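Local atomic coordinates of ditrans,polycis-undecaprenyl-diphosphate synthase ((2E,6E)-farnesyl-diphosphate specific) (Acinetobacter baumannii, PDB entry 6ACS), a protein that probably condenses isopentenyl diphosphate stepwise onto farnesyl diphosphate to make undecaprenyl diphosphate, the lipid carrier precursor for bacterial cell-wall polysaccharides. Residues L77-L80 / L81-T84; I102-R105 / S106-P109; I143-A146 / A147-A151. All blocks are in the same frame, centred on the assembly; numbering follows the deposited sequence.

Contact 1 (L77-L80 / L81-T84); sequences LMKL and LEET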
loop_
_atom_site.group_PDB
_atom_site.type_symbol
_atom_site.label_atom_id
_atom_site.label_comp_id
_atom_site.label_asym_id
_atom_site.label_seq_id
_atom_site.Cartn_x
_atom_site.Cartn_y
_atom_site.Cartn_z
ATOM N N LEU B 77 -16.096 -4.664 23.446
ATOM C CA LEU B 77 -14.828 -4.824 22.742
ATOM C C LEU B 77 -13.703 -4.101 23.467
ATOM O O LEU B 77 -12.590 -4.628 23.586
ATOM C CB LEU B 77 -14.958 -4.312 21.307
ATOM C CG LEU B 77 -15.812 -5.164 20.376
ATOM C CD1 LEU B 77 -16.126 -4.406 19.097
ATOM C CD2 LEU B 77 -15.081 -6.476 20.067
ATOM N N MET B 78 -13.984 -2.904 23.989
ATOM C CA MET B 78 -12.975 -2.158 24.734
ATOM C C MET B 78 -12.577 -2.891 26.004
ATOM O O MET B 78 -11.391 -2.967 26.345
ATOM C CB MET B 78 -13.511 -0.772 25.091
ATOM C CG MET B 78 -13.769 0.140 23.916
ATOM S SD MET B 78 -12.269 0.818 23.208
ATOM C CE MET B 78 -11.830 -0.400 21.967
ATOM N N LYS B 79 -13.559 -3.426 26.728
ATOM C CA LYS B 79 -13.249 -4.186 27.935
ATOM C C LYS B 79 -12.432 -5.428 27.600
ATOM O O LYS B 79 -11.503 -5.793 28.335
ATOM C CB LYS B 79 -14.542 -4.563 28.660
ATOM C CG LYS B 79 -14.300 -5.285 29.969
ATOM C CD LYS B 79 -13.465 -4.410 30.901
ATOM C CE LYS B 79 -12.673 -5.242 31.900
ATOM N NZ LYS B 79 -11.946 -4.383 32.882
ATOM N N LEU B 80 -12.765 -6.091 26.493
ATOM C CA LEU B 80 -12.007 -7.271 26.101
ATOM C C LEU B 80 -10.566 -6.898 25.793
ATOM O O LEU B 80 -9.633 -7.597 26.201
ATOM C CB LEU B 80 -12.670 -7.935 24.896
ATOM C CG LEU B 80 -12.190 -9.333 24.531
ATOM C CD1 LEU B 80 -12.291 -10.270 25.731
ATOM C CD2 LEU B 80 -13.023 -9.855 23.367
ATOM N N LEU B 81 -10.372 -5.787 25.083
ATOM C CA LEU B 81 -9.024 -5.313 24.792
ATOM C C LEU B 81 -8.256 -5.013 26.073
ATOM O O LEU B 81 -7.093 -5.411 26.216
ATOM C CB LEU B 81 -9.101 -4.067 23.901
ATOM C CG LEU B 81 -7.790 -3.378 23.545
ATOM C CD1 LEU B 81 -6.893 -4.334 22.770
ATOM C CD2 LEU B 81 -8.072 -2.120 22.722
ATOM N N GLU B 82 -8.899 -4.335 27.026
ATOM C CA GLU B 82 -8.226 -4.017 28.287
ATOM C C GLU B 82 -7.814 -5.286 29.031
ATOM O O GLU B 82 -6.680 -5.401 29.526
ATOM C CB GLU B 82 -9.131 -3.153 29.164
ATOM C CG GLU B 82 -9.413 -1.772 28.600
ATOM C CD GLU B 82 -10.496 -1.035 29.370
ATOM O OE1 GLU B 82 -11.177 -1.674 30.197
ATOM O OE2 GLU B 82 -10.664 0.183 29.148
ATOM N N GLU B 83 -8.731 -6.252 29.126
ATOM C CA GLU B 83 -8.416 -7.497 29.820
ATOM C C GLU B 83 -7.304 -8.252 29.106
ATOM O O GLU B 83 -6.459 -8.888 29.747
ATOM C CB GLU B 83 -9.669 -8.366 29.930
ATOM C CG GLU B 83 -9.661 -9.305 31.114
ATOM C CD GLU B 83 -10.708 -8.932 32.142
ATOM O OE1 GLU B 83 -11.783 -8.431 31.741
ATOM O OE2 GLU B 83 -10.453 -9.133 33.349
ATOM N N THR B 84 -7.287 -8.191 27.774
ATOM C CA THR B 84 -6.254 -8.887 27.017
ATOM C C THR B 84 -4.886 -8.237 27.212
ATOM O O THR B 84 -3.871 -8.937 27.336
ATOM C CB THR B 84 -6.652 -8.931 25.543
ATOM O OG1 THR B 84 -7.951 -9.541 25.425
ATOM C CG2 THR B 84 -5.631 -9.721 24.730
#
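Lys79 reaches along helix 71-95 to two glutamates, Glu82 and Glu83, one turn further on. Its CG stands anti to the backbone N (chi1 -177°), and a bend at chi2 turns the rest of the chain toward the following turn. The side chains of Lys79 and Glu82 cross at about a right angle. Lys79 NZ lies 3.9 Å from Glu82 OE1, a long salt bridge. The methylene chain comes closer than the charge does, with Lys79 CD 3.6 Å from Glu82 OE1. Glu83 meets the lysine at a slant. Its OE1 touches Lys79 CE at 3.3 Å, but stays 4.2 Å from Lys79 NZ, beyond a salt bridge. The lysine thus runs its aliphatic end past both carboxylates.

On another side of the helix, Thr84 folds back on Leu80. Thr84 OG1 lies beside its own backbone N (chi1 -56°) and donates to Leu80 O at 2.7 Å. Thr84 N also donates to Leu80 O, at 2.9 Å. Because the N-H comes from one face of the carbonyl plane and the hydroxyl from the other, 38° out of it, both can share the oxygen.

The apolar part is lighter. Met78 CE meets Leu81 CD2 at 4.2 Å, and both side chains also rest on Leu112 of helix 110-123. Glu82 is buried, and its side chain touches Leu112 and Leu115 of that helix.

This is i to i+3 and i to i+4 pairing along one helix. Met78, Leu81 and the buried Glu82 face helix 110-123, while the exposed Leu77, Lys79, Leu80 and Glu83 lie on the outside. The two carboxylates should favour a charged Lys79. The long ion pair suggests a modest electrostatic contribution, whereas the threonine hydroxyl is firmly bound to the backbone.

Contact 2 (I102-R105 / S106-P109); sequences IGDR and SRLP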
loop_
_atom_site.group_PDB
_atom_site.type_symbol
_atom_site.label_atom_id
_atom_site.label_comp_id
_atom_site.label_asym_id
_atom_site.label_seq_id
_atom_site.Cartn_x
_atom_site.Cartn_y
_atom_site.Cartn_z
ATOM N N ILE B 102 -0.746 1.465 17.991
ATOM C CA ILE B 102 -0.866 2.516 16.984
ATOM C C ILE B 102 -2.340 2.762 16.710
ATOM O O ILE B 102 -3.187 1.882 16.905
ATOM C CB ILE B 102 -0.135 2.194 15.666
ATOM C CG1 ILE B 102 -0.662 0.874 15.103
ATOM C CG2 ILE B 102 1.390 2.168 15.895
ATOM C CD1 ILE B 102 0.006 0.465 13.779
ATOM N N GLY B 103 -2.643 3.979 16.271
ATOM C CA GLY B 103 -4.004 4.384 16.003
ATOM C C GLY B 103 -4.364 5.653 16.739
ATOM O O GLY B 103 -3.578 6.223 17.495
ATOM N N ASP B 104 -5.587 6.099 16.490
ATOM C CA ASP B 104 -6.122 7.322 17.067
ATOM C C ASP B 104 -6.485 7.061 18.516
ATOM O O ASP B 104 -7.268 6.150 18.809
ATOM C CB ASP B 104 -7.336 7.749 16.250
ATOM C CG ASP B 104 -7.890 9.110 16.641
ATOM O OD1 ASP B 104 -7.448 9.746 17.626
ATOM O OD2 ASP B 104 -8.805 9.542 15.912
ATOM N N ARG B 105 -5.914 7.837 19.426
ATOM C CA ARG B 105 -6.246 7.657 20.831
ATOM C C ARG B 105 -7.215 8.708 21.326
ATOM O O ARG B 105 -7.714 8.584 22.449
ATOM C CB ARG B 105 -4.974 7.675 21.696
ATOM C CG ARG B 105 -3.970 6.589 21.312
ATOM C CD ARG B 105 -2.810 6.473 22.301
ATOM N NE ARG B 105 -1.796 5.533 21.809
ATOM C CZ ARG B 105 -0.695 5.194 22.477
ATOM N NH1 ARG B 105 -0.453 5.715 23.677
ATOM N NH2 ARG B 105 0.163 4.330 21.953
ATOM N N SER B 106 -7.536 9.700 20.495
ATOM C CA SER B 106 -8.277 10.859 20.984
ATOM C C SER B 106 -9.707 10.520 21.385
ATOM O O SER B 106 -10.297 11.252 22.187
ATOM C CB SER B 106 -8.261 11.974 19.936
ATOM O OG SER B 106 -8.990 11.612 18.775
ATOM N N ARG B 107 -10.282 9.441 20.862
ATOM C CA ARG B 107 -11.645 9.066 21.210
ATOM C C ARG B 107 -11.728 7.769 22.008
ATOM O O ARG B 107 -12.822 7.220 22.170
ATOM C CB ARG B 107 -12.518 9.003 19.954
ATOM C CG ARG B 107 -12.651 10.367 19.266
ATOM C CD ARG B 107 -13.655 10.360 18.125
ATOM N NE ARG B 107 -13.423 9.271 17.180
ATOM C CZ ARG B 107 -12.588 9.342 16.147
ATOM N NH1 ARG B 107 -11.904 10.456 15.917
ATOM N NH2 ARG B 107 -12.440 8.299 15.340
ATOM N N LEU B 108 -10.600 7.273 22.534
ATOM C CA LEU B 108 -10.640 6.058 23.333
ATOM C C LEU B 108 -10.985 6.379 24.786
ATOM O O LEU B 108 -10.692 7.477 25.271
ATOM C CB LEU B 108 -9.297 5.348 23.290
ATOM C CG LEU B 108 -8.828 4.833 21.940
ATOM C CD1 LEU B 108 -7.497 4.120 22.125
ATOM C CD2 LEU B 108 -9.879 3.891 21.373
ATOM N N PRO B 109 -11.587 5.434 25.511
ATOM C CA PRO B 109 -11.818 5.661 26.943
ATOM C C PRO B 109 -10.499 5.946 27.645
ATOM O O PRO B 109 -9.466 5.345 27.337
ATOM C CB PRO B 109 -12.434 4.339 27.425
ATOM C CG PRO B 109 -12.925 3.646 26.189
ATOM C CD PRO B 109 -12.021 4.092 25.076
HETATM O O HOH W 1 -9.856 7.934 13.485
HETATM O O HOH W 2 -9.776 7.163 18.914
#
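Asp104 holds Ser106 with a single carboxylate oxygen. Ser106 OG donates to Asp104 OD1 at 2.7 Å, on the syn side and 20° out of the carboxylate plane. Ser106 N donates to the same OD1 at 2.9 Å, from above that plane. This side-chain to backbone closure is an Asx turn. The serine hydroxyl reaches OD1 because it sits between its own backbone N and carbonyl carbon (chi1 67°). Next along the chain, a type I beta turn from Arg105 to Leu108 is closed by Leu108 N to Arg105 O at 3.2 Å. Leu108 turns its side chain back toward the start of the turn, its CG 3.7 Å from Asp104 O, and packs on Val113 and Met116 of helix 110-123.

The outer side is looser. Arg107 is poorly ordered. Its NH1 lies 3.2 Å from Asp104 OD2, a salt bridge of charges only: OD2 lies well out of the guanidinium plane, so no N-H points at it. The carboxylate and guanidinium planes are 89° apart. One water joins Asp104 OD2 to Arg107 NH2. A second water accepts from Arg107 N and donates to Asp104 O at 2.7 Å. Arg105 turns elsewhere, to Glu120 and to the carbonyl of Phe101.

The aspartate therefore divides its work. OD1 fixes the backbone before helix 110-123, while OD2 offers Arg107 charge attraction and a shared water.

Contact 3 (I143-A146 / A147-A151); sequences IANA and AKQVA
Lys148 N donates to Ala144 O at 2.8 Å, a regular bond of helix 139-155. Val150 N does the same to Ala146 O at 3.0 Å. On top of this backbone two amides pair one turn apart. Asn145 OD1 accepts from Gln149 NE2 at 3.0 Å. The bond is bent, with an N-H...O angle of 131°. The donor stands above the carbonyl plane of Asn145, 54° out of it, and the two amides meet at a slant. Gln149 leans back over the preceding turn, its CG 3.3 Å from Asn145 O. It does so because CG stands beside its own backbone N (chi1 -67°), which sends the chain back along the helix.

The other end of the Asn145 amide faces Lys148, which has two conformers. In one of them Asn145 ND2 lies 3.7 Å from Lys148 CE, and a water joins the two nitrogens. That water accepts from Asn145 ND2 at 2.8 Å. In this conformer one amide serves both neighbours, its oxygen toward Gln149 and its nitrogen toward the water.

Apolar residues Ile143, Ala146, Ala147 and Val150 do the packing. Ala146 and Ala147 rest on Phe169 of helix 166-170, and Val150 touches Ile164 and Tyr172. The second subunit packs against the helix too: Ile143 meets Ile143 of that subunit, and Ala147 meets its Phe169. Helix 139-155, which follows strand 129-134, is thus part of the homodimer interface.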
loop_
_atom_site.group_PDB
_atom_site.type_symbol
_atom_site.label_atom_id
_atom_site.label_comp_id
_atom_site.label_asym_id
_atom_site.label_seq_id
_atom_site.Cartn_x
_atom_site.Cartn_y
_atom_site.Cartn_z
ATOM N N ILE B 143 -1.517 8.323 7.688
ATOM C CA ILE B 143 -0.892 9.223 6.731
ATOM C C ILE B 143 -1.389 10.654 6.917
ATOM O O ILE B 143 -0.594 11.606 6.920
ATOM C CB ILE B 143 -1.152 8.688 5.314
ATOM C CG1 ILE B 143 -0.246 7.472 5.056
ATOM C CG2 ILE B 143 -0.960 9.777 4.251
ATOM C CD1 ILE B 143 -0.725 6.574 3.919
ATOM N N ALA B 144 -2.705 10.840 7.076
ATOM C CA ALA B 144 -3.218 12.201 7.240
ATOM C C ALA B 144 -2.804 12.790 8.586
ATOM O O ALA B 144 -2.604 14.000 8.697
ATOM C CB ALA B 144 -4.750 12.231 7.058
ATOM N N ASN B 145 -2.649 11.948 9.610
ATOM C CA ASN B 145 -2.149 12.399 10.907
ATOM C C ASN B 145 -0.702 12.875 10.800
ATOM O O ASN B 145 -0.330 13.907 11.385
ATOM C CB ASN B 145 -2.274 11.249 11.909
ATOM C CG ASN B 145 -1.818 11.633 13.302
ATOM O OD1 ASN B 145 -0.790 11.162 13.799
ATOM N ND2 ASN B 145 -2.583 12.480 13.942
ATOM N N ALA B 146 0.122 12.136 10.048
ATOM C CA ALA B 146 1.478 12.598 9.759
ATOM C C ALA B 146 1.448 13.950 9.031
ATOM O O ALA B 146 2.209 14.876 9.358
ATOM C CB ALA B 146 2.217 11.544 8.921
ATOM N N ALA B 147 0.567 14.077 8.037
ATOM C CA ALA B 147 0.469 15.337 7.290
ATOM C C ALA B 147 0.047 16.489 8.191
ATOM O O ALA B 147 0.540 17.622 8.051
ATOM C CB ALA B 147 -0.514 15.175 6.124
ATOM N N LYS B 148 -0.860 16.211 9.130
ATOM C CA LYS B 148 -1.299 17.221 10.084
ATOM C C LYS B 148 -0.142 17.675 10.958
ATOM O O LYS B 148 0.032 18.867 11.195
ATOM C CB LYS B 148 -2.434 16.669 10.950
ATOM C CG LYS B 148 -2.868 17.623 12.055
ATOM C CD LYS B 148 -4.113 17.099 12.812
ATOM C CE LYS B 148 -3.776 15.984 13.775
ATOM N NZ LYS B 148 -4.896 15.797 14.748
ATOM N N GLN B 149 0.649 16.727 11.469
ATOM C CA GLN B 149 1.766 17.106 12.325
ATOM C C GLN B 149 2.789 17.949 11.573
ATOM O O GLN B 149 3.317 18.940 12.108
ATOM C CB GLN B 149 2.436 15.856 12.882
ATOM C CG GLN B 149 1.594 15.064 13.841
ATOM C CD GLN B 149 2.345 13.834 14.293
ATOM O OE1 GLN B 149 3.444 13.944 14.828
ATOM N NE2 GLN B 149 1.790 12.658 14.026
ATOM N N VAL B 150 3.093 17.561 10.337
ATOM C CA VAL B 150 4.022 18.339 9.516
ATOM C C VAL B 150 3.479 19.743 9.270
ATOM O O VAL B 150 4.196 20.748 9.413
ATOM C CB VAL B 150 4.281 17.607 8.189
ATOM C CG1 VAL B 150 5.021 18.510 7.231
ATOM C CG2 VAL B 150 5.096 16.355 8.463
ATOM N N ALA B 151 2.199 19.835 8.908
ATOM C CA ALA B 151 1.594 21.144 8.658
ATOM C C ALA B 151 1.515 21.988 9.927
ATOM O O ALA B 151 1.635 23.214 9.864
ATOM C CB ALA B 151 0.204 20.962 8.070
HETATM O O HOH W 3 -5.193 13.156 13.285
#

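The three contacts follow one another along the chain. Contacts 1 and 2 touch where Met78 SD meets Pro109 CD at 3.8 Å, so helix 71-95 packs against the start of helix 110-123. Their centres are 14 Å apart. Contact 3 stands off, its centre 16 Å from that of contact 2 and 29 Å from that of contact 1. Contact 1 is nearest the predicted substrate site: the side chain of Leu77 is about 4 Å from that of Arg69, a predicted substrate-binding residue. The side chain of Met78 is about 5 Å from a glycerol, probably from the crystallisation liquor. Contact 2 lies away from the annotated sites. Contact 3 belongs to the subunit interface; its Ile143 side chain is about 10 Å from that of Ile193, also predicted to bind substrate.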